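Local coordinates for uncharacterized protein BF1531 (Bacteroides fragilis, PDB 3SLR) that is of unknown function but binds magnesium in a phosphatase-like domain and may act as a hydrolase on ester bonds, at residues V61-Q64 / I65-T69; K142-S146 / F147-L151; K153-Y156 / E157-N160; D362-E365 / Y366-L370. One frame throughout, in Å; residues are numbered along the deposited sequence.

Interaction 1 of 4, residues V61-Q64 / I65-T69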
loop_
_atom_site.group_PDB
_atom_site.type_symbol
_atom_site.label_atom_id
_atom_site.label_comp_id
_atom_site.label_asym_id
_atom_site.label_seq_id
_atom_site.Cartn_x
_atom_site.Cartn_y
_atom_site.Cartn_z
ATOM N N VAL A 61 12.770 10.348 -19.389
ATOM C CA VAL A 61 11.431 9.785 -19.440
ATOM C C VAL A 61 10.773 10.081 -20.779
ATOM O O VAL A 61 10.423 9.172 -21.520
ATOM C CB VAL A 61 10.539 10.319 -18.306
ATOM C CG1 VAL A 61 9.113 9.820 -18.475
ATOM C CG2 VAL A 61 11.098 9.889 -16.959
ATOM N N GLU A 62 10.617 11.363 -21.088
ATOM C CA GLU A 62 9.961 11.762 -22.327
ATOM C C GLU A 62 10.760 11.291 -23.544
ATOM O O GLU A 62 10.198 10.780 -24.507
ATOM C CB GLU A 62 9.764 13.278 -22.361
ATOM C CG GLU A 62 8.835 13.809 -21.265
ATOM C CD GLU A 62 9.501 13.869 -19.891
ATOM O OE1 GLU A 62 10.750 13.867 -19.814
ATOM O OE2 GLU A 62 8.767 13.921 -18.885
ATOM N N ARG A 63 12.076 11.453 -23.478
ATOM C CA ARG A 63 12.969 11.055 -24.562
ATOM C C ARG A 63 12.728 9.607 -24.977
ATOM O O ARG A 63 12.583 9.304 -26.162
ATOM C CB ARG A 63 14.426 11.256 -24.130
ATOM C CG ARG A 63 15.438 10.352 -24.816
ATOM C CD ARG A 63 15.819 10.862 -26.193
ATOM N NE ARG A 63 16.788 9.982 -26.843
ATOM C CZ ARG A 63 17.440 10.285 -27.963
ATOM N NH1 ARG A 63 17.233 11.452 -28.561
ATOM N NH2 ARG A 63 18.304 9.426 -28.483
ATOM N N GLN A 64 12.672 8.713 -23.995
ATOM C CA GLN A 64 12.526 7.286 -24.271
ATOM C C GLN A 64 11.126 6.917 -24.747
ATOM O O GLN A 64 10.963 6.092 -25.644
ATOM C CB GLN A 64 12.883 6.470 -23.029
ATOM C CG GLN A 64 14.374 6.451 -22.718
ATOM C CD GLN A 64 15.161 5.646 -23.741
ATOM O OE1 GLN A 64 14.871 4.476 -23.985
ATOM N NE2 GLN A 64 16.166 6.271 -24.341
ATOM N N ILE A 65 10.114 7.524 -24.134
ATOM C CA ILE A 65 8.732 7.213 -24.477
ATOM C C ILE A 65 8.348 7.773 -25.855
ATOM O O ILE A 65 7.560 7.163 -26.581
ATOM C CB ILE A 65 7.748 7.719 -23.380
ATOM C CG1 ILE A 65 8.029 7.022 -22.041
ATOM C CG2 ILE A 65 6.297 7.487 -23.789
ATOM C CD1 ILE A 65 7.893 5.510 -22.078
HETATM N N MSE A 66 8.914 8.926 -26.200
HETATM C CA MSE A 66 8.586 9.631 -27.440
HETATM C C MSE A 66 9.274 9.024 -28.662
HETATM O O MSE A 66 8.822 9.208 -29.795
HETATM C CB MSE A 66 8.980 11.110 -27.341
HETATM C CG MSE A 66 8.321 11.884 -26.206
HETATM SE SE MSE A 66 6.383 12.035 -26.370
HETATM C CE MSE A 66 6.292 13.158 -27.971
ATOM N N ASP A 67 10.368 8.307 -28.429
ATOM C CA ASP A 67 11.165 7.741 -29.521
ATOM C C ASP A 67 10.904 6.250 -29.683
ATOM O O ASP A 67 11.381 5.450 -28.885
ATOM C CB ASP A 67 12.650 7.990 -29.265
ATOM C CG ASP A 67 13.544 7.355 -30.313
ATOM O OD1 ASP A 67 13.024 6.894 -31.351
ATOM O OD2 ASP A 67 14.774 7.323 -30.095
ATOM N N PRO A 68 10.155 5.874 -30.733
ATOM C CA PRO A 68 9.736 4.488 -30.983
ATOM C C PRO A 68 10.912 3.531 -31.196
ATOM O O PRO A 68 10.742 2.321 -31.046
ATOM C CB PRO A 68 8.905 4.598 -32.268
ATOM C CG PRO A 68 8.517 6.036 -32.366
ATOM C CD PRO A 68 9.659 6.794 -31.771
ATOM N N THR A 69 12.082 4.066 -31.535
ATOM C CA THR A 69 13.268 3.239 -31.749
ATOM C C THR A 69 14.118 3.126 -30.480
ATOM O O THR A 69 15.150 2.452 -30.472
ATOM C CB THR A 69 14.152 3.804 -32.889
ATOM O OG1 THR A 69 14.860 4.961 -32.427
ATOM C CG2 THR A 69 13.303 4.183 -34.098
#
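Ile-65 meets the carbonyl of Val-61 one turn earlier in helix 61-66: its N donates to Val-61 O at 3.1 Å, and its CG1 lies 3.3 Å from that same oxygen. The first torsion of Ile-65 (chi1 -62°) explains this, since it sets CG1 beside the backbone N while CG2 takes the place anti to it. At the helix end the backbone bonding slackens. Asp-67 N reaches Arg-63 O only weakly, at 3.3 Å, and Asp-67 CB sits 3.4 Å from that oxygen. With its carboxylate swung anti to the backbone N (chi1 176°), Asp-67 places OD2 over one face of the Arg-63 guanidinium. The 4.4 Å from Asp-67 OD2 to Arg-63 NH2 is too long for a salt bridge and no N-H points at the oxygen, so any attraction is between the charges alone. The other oxygen, Asp-67 OD1, closes an Asx turn: it takes Thr-69 N at 3.0 Å from above the carboxylate plane and Thr-69 OG1 at 2.9 Å on the syn side, both from the same face. These two bonds should fix the rotation of the carboxylate and shape the chain leaving the helix. Gln-64, bent at its second torsion, sends OE1 to Tyr-72 N, while Glu-62 OE2 is bonded to His-84. Helix 61-66 belongs to the FkbH N-terminal domain: Val-61 and Ile-65 rest on Phe-111 of helix 104-118, Val-61 and Gln-64 also meet Leu-28 of strand 22-29, and Ile-65 touches Tyr-72 in helix 71-75.

Interaction 2 of 4, residues K142-S146 / F147-L151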
loop_
_atom_site.group_PDB
_atom_site.type_symbol
_atom_site.label_atom_id
_atom_site.label_comp_id
_atom_site.label_asym_id
_atom_site.label_seq_id
_atom_site.Cartn_x
_atom_site.Cartn_y
_atom_site.Cartn_z
ATOM N N LYS A 142 -6.723 30.025 -4.682
ATOM C CA LYS A 142 -7.511 30.973 -5.475
ATOM C C LYS A 142 -6.818 31.360 -6.768
ATOM O O LYS A 142 -7.388 32.077 -7.602
ATOM C CB LYS A 142 -7.802 32.235 -4.663
ATOM C CG LYS A 142 -8.714 31.978 -3.478
ATOM C CD LYS A 142 -8.862 33.227 -2.633
ATOM C CE LYS A 142 -9.950 33.106 -1.590
ATOM N NZ LYS A 142 -11.295 33.425 -2.144
ATOM N N VAL A 143 -5.587 30.888 -6.932
ATOM C CA VAL A 143 -4.755 31.277 -8.064
ATOM C C VAL A 143 -4.495 30.062 -8.956
ATOM O O VAL A 143 -3.719 29.170 -8.601
ATOM C CB VAL A 143 -3.406 31.879 -7.603
ATOM C CG1 VAL A 143 -2.560 32.291 -8.812
ATOM C CG2 VAL A 143 -3.626 33.066 -6.677
ATOM N N GLN A 144 -5.160 30.017 -10.108
ATOM C CA GLN A 144 -5.037 28.856 -10.986
ATOM C C GLN A 144 -3.597 28.517 -11.375
ATOM O O GLN A 144 -3.246 27.346 -11.522
ATOM C CB GLN A 144 -5.874 29.036 -12.252
ATOM C CG GLN A 144 -7.329 28.669 -12.110
ATOM C CD GLN A 144 -7.975 28.449 -13.466
ATOM O OE1 GLN A 144 -8.460 29.391 -14.095
ATOM N NE2 GLN A 144 -7.961 27.205 -13.934
ATOM N N SER A 145 -2.762 29.535 -11.545
ATOM C CA SER A 145 -1.405 29.291 -12.026
ATOM C C SER A 145 -0.457 28.856 -10.905
ATOM O O SER A 145 0.708 28.570 -11.168
ATOM C CB SER A 145 -0.849 30.549 -12.701
ATOM O OG SER A 145 -0.775 31.609 -11.765
ATOM N N SER A 146 -0.942 28.821 -9.663
ATOM C CA SER A 146 -0.076 28.468 -8.530
ATOM C C SER A 146 0.308 26.997 -8.595
ATOM O O SER A 146 -0.415 26.185 -9.190
ATOM C CB SER A 146 -0.746 28.771 -7.186
ATOM O OG SER A 146 -1.751 27.828 -6.873
ATOM N N PHE A 147 1.445 26.646 -7.991
ATOM C CA PHE A 147 1.882 25.251 -8.008
ATOM C C PHE A 147 0.908 24.384 -7.226
ATOM O O PHE A 147 0.615 23.263 -7.628
ATOM C CB PHE A 147 3.298 25.079 -7.455
ATOM C CG PHE A 147 3.871 23.690 -7.666
ATOM C CD1 PHE A 147 4.282 23.280 -8.927
ATOM C CD2 PHE A 147 3.988 22.799 -6.609
ATOM C CE1 PHE A 147 4.809 22.007 -9.132
ATOM C CE2 PHE A 147 4.511 21.520 -6.805
ATOM C CZ PHE A 147 4.930 21.129 -8.061
ATOM N N THR A 148 0.413 24.898 -6.107
ATOM C CA THR A 148 -0.540 24.147 -5.284
ATOM C C THR A 148 -1.825 23.820 -6.041
ATOM O O THR A 148 -2.302 22.683 -5.996
ATOM C CB THR A 148 -0.838 24.890 -3.985
ATOM O OG1 THR A 148 0.263 24.698 -3.083
ATOM C CG2 THR A 148 -2.104 24.359 -3.336
ATOM N N TYR A 149 -2.370 24.796 -6.761
ATOM C CA TYR A 149 -3.546 24.526 -7.583
ATOM C C TYR A 149 -3.266 23.508 -8.702
ATOM O O TYR A 149 -4.006 22.538 -8.861
ATOM C CB TYR A 149 -4.170 25.799 -8.158
ATOM C CG TYR A 149 -5.472 25.494 -8.856
ATOM C CD1 TYR A 149 -6.660 25.393 -8.134
ATOM C CD2 TYR A 149 -5.512 25.244 -10.218
ATOM C CE1 TYR A 149 -7.855 25.085 -8.765
ATOM C CE2 TYR A 149 -6.705 24.956 -10.862
ATOM C CZ TYR A 149 -7.877 24.873 -10.131
ATOM O OH TYR A 149 -9.078 24.569 -10.753
ATOM N N GLN A 150 -2.202 23.730 -9.470
ATOM C CA GLN A 150 -1.868 22.838 -10.575
ATOM C C GLN A 150 -1.631 21.407 -10.106
ATOM O O GLN A 150 -2.054 20.453 -10.763
ATOM C CB GLN A 150 -0.672 23.376 -11.356
ATOM C CG GLN A 150 -1.032 24.624 -12.151
ATOM C CD GLN A 150 -2.046 24.316 -13.242
ATOM O OE1 GLN A 150 -1.894 23.339 -13.985
ATOM N NE2 GLN A 150 -3.092 25.136 -13.333
ATOM N N LEU A 151 -0.959 21.252 -8.969
ATOM C CA LEU A 151 -0.683 19.905 -8.464
ATOM C C LEU A 151 -1.953 19.185 -8.000
ATOM O O LEU A 151 -2.113 17.993 -8.217
ATOM C CB LEU A 151 0.347 19.942 -7.334
ATOM C CG LEU A 151 1.080 18.604 -7.227
ATOM C CD1 LEU A 151 1.918 18.441 -8.481
ATOM C CD2 LEU A 151 1.977 18.536 -6.000
#
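Gln-144 and Tyr-149 lie side by side and point the same way, the amide plane of the glutamine turned 85° from the phenol ring. Gln-144 CG and NE2 each come to 4.0 Å from Tyr-149 CE2, so the glutamine runs alongside the ring instead of stacking on it. The ring leans this way because its CG stands anti to the backbone N (chi1 -173°), which carries Tyr-149 CD2 to 3.4 Å from Gln-144 O. Gln-150 approaches that same carbonyl from the helix. Its chain, bent at the second torsion, folds back to bring Gln-150 NE2 within 2.9 Å of Gln-144 O; the bond is almost straight (177°) and lies in the plane of the Gln-150 amide, although the donor is tilted from the plane of the carbonyl. Gln-150 NE2 also sits in plane at the edge of the Tyr-149 ring. Ser-146 is the N-cap of helix 147-164: its OG accepts from Tyr-149 N at 3.1 Å, and Ser-146 O takes Gln-150 N at 3.0 Å in the first turn. Ser-146 OG is also hydrogen-bonded to Ala-140 O, just before the segment. Gln-150 OE1 accepts from Ala-105 N, so both ends of this amide are held. Chemically, the serine hydroxyl accepts from an N-H of the first turn, as an N-cap does, while the Gln-150 amide, buried and bonded on both sides, ties the preceding beta turn and helix 104-118 to the start of helix 147-164.

Interaction 3 of 4, residues K153-Y156 / E157-N160; sequences KLNY and ELMN
Tyr-156 and Asn-160, one turn apart on helix 147-164, meet where the amide nitrogen of Asn-160 comes end-on over the tyrosine ring. Asn-160 ND2 stands 3.4 Å above one face of the Tyr-156 ring, offset toward its rim, with the amide turned 79° from the ring plane; its nearest ring atoms include CZ, at 3.5 Å. Tyr-156 reaches across because its CG is anti to the backbone N (chi1 172°). Among polar side chains, Asn-160 ND2 also donates to Glu-157 OE1 at 3.1 Å, meeting it from above the carboxylate plane while keeping the bond close to its own amide plane. Glu-157, bent at its second torsion, also brings OE2 to 3.7 Å from Tyr-156 CD2. Apolar contact is lighter: Leu-154 CD1 lies 4.2 Å from Leu-158 CG. In the backbone, Glu-157 N to Lys-153 O and Leu-158 N to Leu-154 O, both 2.9 Å, are sound helical bonds, whereas those of Met-159 N and Asn-160 N are weak. Lys-153 turns its NZ to a salt bridge with Asp-106, Asn-155 ND2 bonds Tyr-128 O, and Leu-154 packs on Ala-105 and Leu-109 of helix 104-118. The single amide nitrogen thus serves carboxylate and aromatic face together, which should restrain the rotation of Asn-160; the carboxylate would probably polarise that N-H group.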
loop_
_atom_site.group_PDB
_atom_site.type_symbol
_atom_site.label_atom_id
_atom_site.label_comp_id
_atom_site.label_asym_id
_atom_site.label_seq_id
_atom_site.Cartn_x
_atom_site.Cartn_y
_atom_site.Cartn_z
ATOM N N LYS A 153 -5.040 19.768 -9.108
ATOM C CA LYS A 153 -5.701 19.412 -10.363
ATOM C C LYS A 153 -5.059 18.164 -10.979
ATOM O O LYS A 153 -5.749 17.213 -11.367
ATOM C CB LYS A 153 -5.623 20.589 -11.352
ATOM C CG LYS A 153 -6.092 20.258 -12.770
ATOM C CD LYS A 153 -6.036 21.500 -13.668
ATOM C CE LYS A 153 -6.266 21.150 -15.139
ATOM N NZ LYS A 153 -6.253 22.371 -16.009
ATOM N N LEU A 154 -3.732 18.177 -11.084
ATOM C CA LEU A 154 -3.002 17.047 -11.662
ATOM C C LEU A 154 -3.320 15.719 -10.961
ATOM O O LEU A 154 -3.606 14.725 -11.619
ATOM C CB LEU A 154 -1.497 17.323 -11.643
ATOM C CG LEU A 154 -0.526 16.249 -12.149
ATOM C CD1 LEU A 154 -0.846 15.839 -13.581
ATOM C CD2 LEU A 154 0.899 16.768 -12.048
ATOM N N ASN A 155 -3.266 15.692 -9.631
ATOM C CA ASN A 155 -3.479 14.431 -8.916
ATOM C C ASN A 155 -4.901 13.921 -9.085
ATOM O O ASN A 155 -5.138 12.707 -9.174
ATOM C CB ASN A 155 -3.131 14.565 -7.431
ATOM C CG ASN A 155 -1.656 14.409 -7.175
ATOM O OD1 ASN A 155 -1.008 13.556 -7.778
ATOM N ND2 ASN A 155 -1.103 15.248 -6.302
ATOM N N TYR A 156 -5.848 14.850 -9.135
ATOM C CA TYR A 156 -7.246 14.491 -9.356
ATOM C C TYR A 156 -7.437 13.873 -10.738
ATOM O O TYR A 156 -8.005 12.790 -10.869
ATOM C CB TYR A 156 -8.162 15.708 -9.172
ATOM C CG TYR A 156 -9.605 15.455 -9.573
ATOM C CD1 TYR A 156 -10.389 14.526 -8.894
ATOM C CD2 TYR A 156 -10.178 16.150 -10.634
ATOM C CE1 TYR A 156 -11.709 14.291 -9.268
ATOM C CE2 TYR A 156 -11.485 15.926 -11.014
ATOM C CZ TYR A 156 -12.245 14.997 -10.330
ATOM O OH TYR A 156 -13.540 14.789 -10.724
ATOM N N GLU A 157 -6.946 14.550 -11.769
ATOM C CA GLU A 157 -7.108 14.043 -13.132
ATOM C C GLU A 157 -6.330 12.751 -13.383
ATOM O O GLU A 157 -6.750 11.924 -14.183
ATOM C CB GLU A 157 -6.721 15.110 -14.162
ATOM C CG GLU A 157 -7.632 16.333 -14.147
ATOM C CD GLU A 157 -9.097 16.010 -14.438
ATOM O OE1 GLU A 157 -9.408 14.875 -14.875
ATOM O OE2 GLU A 157 -9.944 16.903 -14.227
ATOM N N LEU A 158 -5.199 12.574 -12.702
ATOM C CA LEU A 158 -4.470 11.316 -12.793
ATOM C C LEU A 158 -5.347 10.163 -12.349
ATOM O O LEU A 158 -5.305 9.079 -12.927
ATOM C CB LEU A 158 -3.202 11.344 -11.937
ATOM C CG LEU A 158 -1.953 11.969 -12.541
ATOM C CD1 LEU A 158 -0.879 12.045 -11.461
ATOM C CD2 LEU A 158 -1.478 11.149 -13.746
HETATM N N MSE A 159 -6.144 10.382 -11.312
HETATM C CA MSE A 159 -7.029 9.308 -10.872
HETATM C C MSE A 159 -8.083 8.985 -11.933
HETATM O O MSE A 159 -8.419 7.814 -12.163
HETATM C CB MSE A 159 -7.661 9.653 -9.527
HETATM C CG MSE A 159 -6.615 9.785 -8.445
HETATM SE SE MSE A 159 -7.414 9.823 -6.653
HETATM C CE MSE A 159 -5.767 10.191 -5.635
ATOM N N ASN A 160 -8.594 10.022 -12.589
ATOM C CA ASN A 160 -9.525 9.826 -13.690
ATOM C C ASN A 160 -8.876 9.084 -14.859
ATOM O O ASN A 160 -9.508 8.232 -15.482
ATOM C CB ASN A 160 -10.146 11.154 -14.129
ATOM C CG ASN A 160 -11.019 11.772 -13.043
ATOM O OD1 ASN A 160 -11.581 11.059 -12.211
ATOM N ND2 ASN A 160 -11.127 13.102 -13.043
#

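Interaction 4 of 4, residues D362-E365 / Y366-L370; sequences DYLE and YLYTL
Leu-364 and Tyr-368 meet along one turn of helix 363-368. Leu-364 O accepts Tyr-368 N at 2.9 Å and also lies over one face of the tyrosine ring, 3.3 Å above its plane, while Leu-364 CG touches Tyr-368 CZ at 3.7 Å. The preceding carbonyls accept from the amide four residues on, Asp-362 O from Tyr-366 N and Tyr-363 O from Leu-367 N. Toward the end of the helix Tyr-366 O takes two donors from Thr-369, its N at 2.9 Å and its OG1 at 2.7 Å, the hydroxyl lying in the carbonyl plane. A bend at the second torsion of Glu-365 (chi2 -74°) brings its carboxylate to the edge of the Tyr-368 ring, with Glu-365 OE1 3.8 Å from Tyr-368 CD2 and the planes 82° apart. That OE1 is paired in a salt bridge with Lys-179 of helix 173-180. Leu-364 and Leu-367 rest on Phe-261 and Trp-264 of helix 255-270. Tyr-363 OH bonds Asn-231 O; the Tyr-363 side chain touches that of Asp-336, a magnesium ligand, and its nearest atom is about 7 Å from the metal ion. Through Tyr-363 the helix borders the magnesium site; the DxDx(T/V) pattern there, at the end of a strand of a parallel sheet, is consistent with a HAD-type phosphatase domain.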
loop_
_atom_site.group_PDB
_atom_site.type_symbol
_atom_site.label_atom_id
_atom_site.label_comp_id
_atom_site.label_asym_id
_atom_site.label_seq_id
_atom_site.Cartn_x
_atom_site.Cartn_y
_atom_site.Cartn_z
ATOM N N ASP A 362 -2.898 2.433 18.422
ATOM C CA ASP A 362 -1.878 2.493 17.380
ATOM C C ASP A 362 -2.049 1.408 16.315
ATOM O O ASP A 362 -1.275 1.364 15.366
ATOM C CB ASP A 362 -0.479 2.346 18.002
ATOM C CG ASP A 362 -0.077 3.551 18.836
ATOM O OD1 ASP A 362 -0.633 4.647 18.606
ATOM O OD2 ASP A 362 0.804 3.405 19.712
ATOM N N TYR A 363 -3.022 0.513 16.497
ATOM C CA TYR A 363 -3.212 -0.598 15.559
ATOM C C TYR A 363 -3.381 -0.103 14.126
ATOM O O TYR A 363 -2.717 -0.568 13.207
ATOM C CB TYR A 363 -4.469 -1.406 15.894
ATOM C CG TYR A 363 -4.399 -2.324 17.094
ATOM C CD1 TYR A 363 -3.224 -2.496 17.810
ATOM C CD2 TYR A 363 -5.533 -3.028 17.504
ATOM C CE1 TYR A 363 -3.184 -3.349 18.913
ATOM C CE2 TYR A 363 -5.505 -3.868 18.600
ATOM C CZ TYR A 363 -4.328 -4.029 19.298
ATOM O OH TYR A 363 -4.304 -4.877 20.385
ATOM N N LEU A 364 -4.304 0.825 13.938
ATOM C CA LEU A 364 -4.716 1.150 12.585
ATOM C C LEU A 364 -3.592 1.854 11.829
ATOM O O LEU A 364 -3.277 1.491 10.690
ATOM C CB LEU A 364 -6.000 1.975 12.601
ATOM C CG LEU A 364 -6.807 2.004 11.306
ATOM C CD1 LEU A 364 -7.083 0.582 10.806
ATOM C CD2 LEU A 364 -8.114 2.766 11.521
ATOM N N GLU A 365 -2.967 2.845 12.458
ATOM C CA GLU A 365 -1.872 3.552 11.798
ATOM C C GLU A 365 -0.743 2.586 11.446
ATOM O O GLU A 365 -0.102 2.723 10.404
ATOM C CB GLU A 365 -1.354 4.699 12.665
ATOM C CG GLU A 365 -2.279 5.931 12.707
ATOM C CD GLU A 365 -2.242 6.744 11.409
ATOM O OE1 GLU A 365 -1.279 6.598 10.616
ATOM O OE2 GLU A 365 -3.189 7.520 11.172
ATOM N N TYR A 366 -0.510 1.598 12.308
ATOM C CA TYR A 366 0.473 0.564 12.002
ATOM C C TYR A 366 0.056 -0.276 10.784
ATOM O O TYR A 366 0.850 -0.497 9.875
ATOM C CB TYR A 366 0.732 -0.344 13.211
ATOM C CG TYR A 366 1.481 -1.589 12.824
ATOM C CD1 TYR A 366 2.824 -1.532 12.485
ATOM C CD2 TYR A 366 0.832 -2.823 12.769
ATOM C CE1 TYR A 366 3.525 -2.680 12.103
ATOM C CE2 TYR A 366 1.523 -3.967 12.397
ATOM C CZ TYR A 366 2.862 -3.886 12.070
ATOM O OH TYR A 366 3.533 -5.035 11.695
ATOM N N LEU A 367 -1.195 -0.725 10.761
ATOM C CA LEU A 367 -1.690 -1.507 9.634
ATOM C C LEU A 367 -1.581 -0.723 8.325
ATOM O O LEU A 367 -1.312 -1.294 7.264
ATOM C CB LEU A 367 -3.120 -1.980 9.879
ATOM C CG LEU A 367 -3.281 -2.974 11.029
ATOM C CD1 LEU A 367 -4.759 -3.212 11.322
ATOM C CD2 LEU A 367 -2.561 -4.306 10.718
ATOM N N TYR A 368 -1.757 0.590 8.404
ATOM C CA TYR A 368 -1.590 1.429 7.224
ATOM C C TYR A 368 -0.201 1.297 6.600
ATOM O O TYR A 368 -0.068 1.441 5.389
ATOM C CB TYR A 368 -1.853 2.905 7.546
ATOM C CG TYR A 368 -3.284 3.298 7.851
ATOM C CD1 TYR A 368 -4.361 2.486 7.515
ATOM C CD2 TYR A 368 -3.556 4.533 8.455
ATOM C CE1 TYR A 368 -5.685 2.880 7.813
ATOM C CE2 TYR A 368 -4.854 4.928 8.740
ATOM C CZ TYR A 368 -5.915 4.106 8.406
ATOM O OH TYR A 368 -7.208 4.516 8.704
ATOM N N THR A 369 0.829 1.046 7.419
ATOM C CA THR A 369 2.208 0.960 6.923
ATOM C C THR A 369 2.481 -0.316 6.138
ATOM O O THR A 369 3.492 -0.414 5.440
ATOM C CB THR A 369 3.266 1.026 8.070
ATOM O OG1 THR A 369 3.272 -0.205 8.796
ATOM C CG2 THR A 369 2.992 2.190 9.046
ATOM N N LEU A 370 1.588 -1.290 6.256
ATOM C CA LEU A 370 1.781 -2.596 5.630
ATOM C C LEU A 370 1.077 -2.772 4.273
ATOM O O LEU A 370 1.406 -3.697 3.515
ATOM C CB LEU A 370 1.310 -3.691 6.594
ATOM C CG LEU A 370 1.932 -3.677 7.994
ATOM C CD1 LEU A 370 1.357 -4.813 8.846
ATOM C CD2 LEU A 370 3.439 -3.771 7.925
#

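Overall arrangement
Interactions 1, 2 and 3 follow one another in the FkbH N-terminal domain, built round a five-stranded parallel sheet; interaction 4 comes last, packed on helix 255-270 of the magnesium-binding domain, which has its own four-stranded sheet. Interactions 2 and 3 share helix 147-164, the first at its N-terminus and the second farther along, their centres 14 Å apart. Interaction 1 lies 29 Å from interaction 2 and 23 Å from interaction 3, centre to centre, yet all three reach helix 104-118. Interaction 4 is 26 to 40 Å from the others, centre to centre; helix 363-368 also contacts helix 173-180, so it lies where the two parts of this chain, itself the N-terminal part of a longer protein, meet.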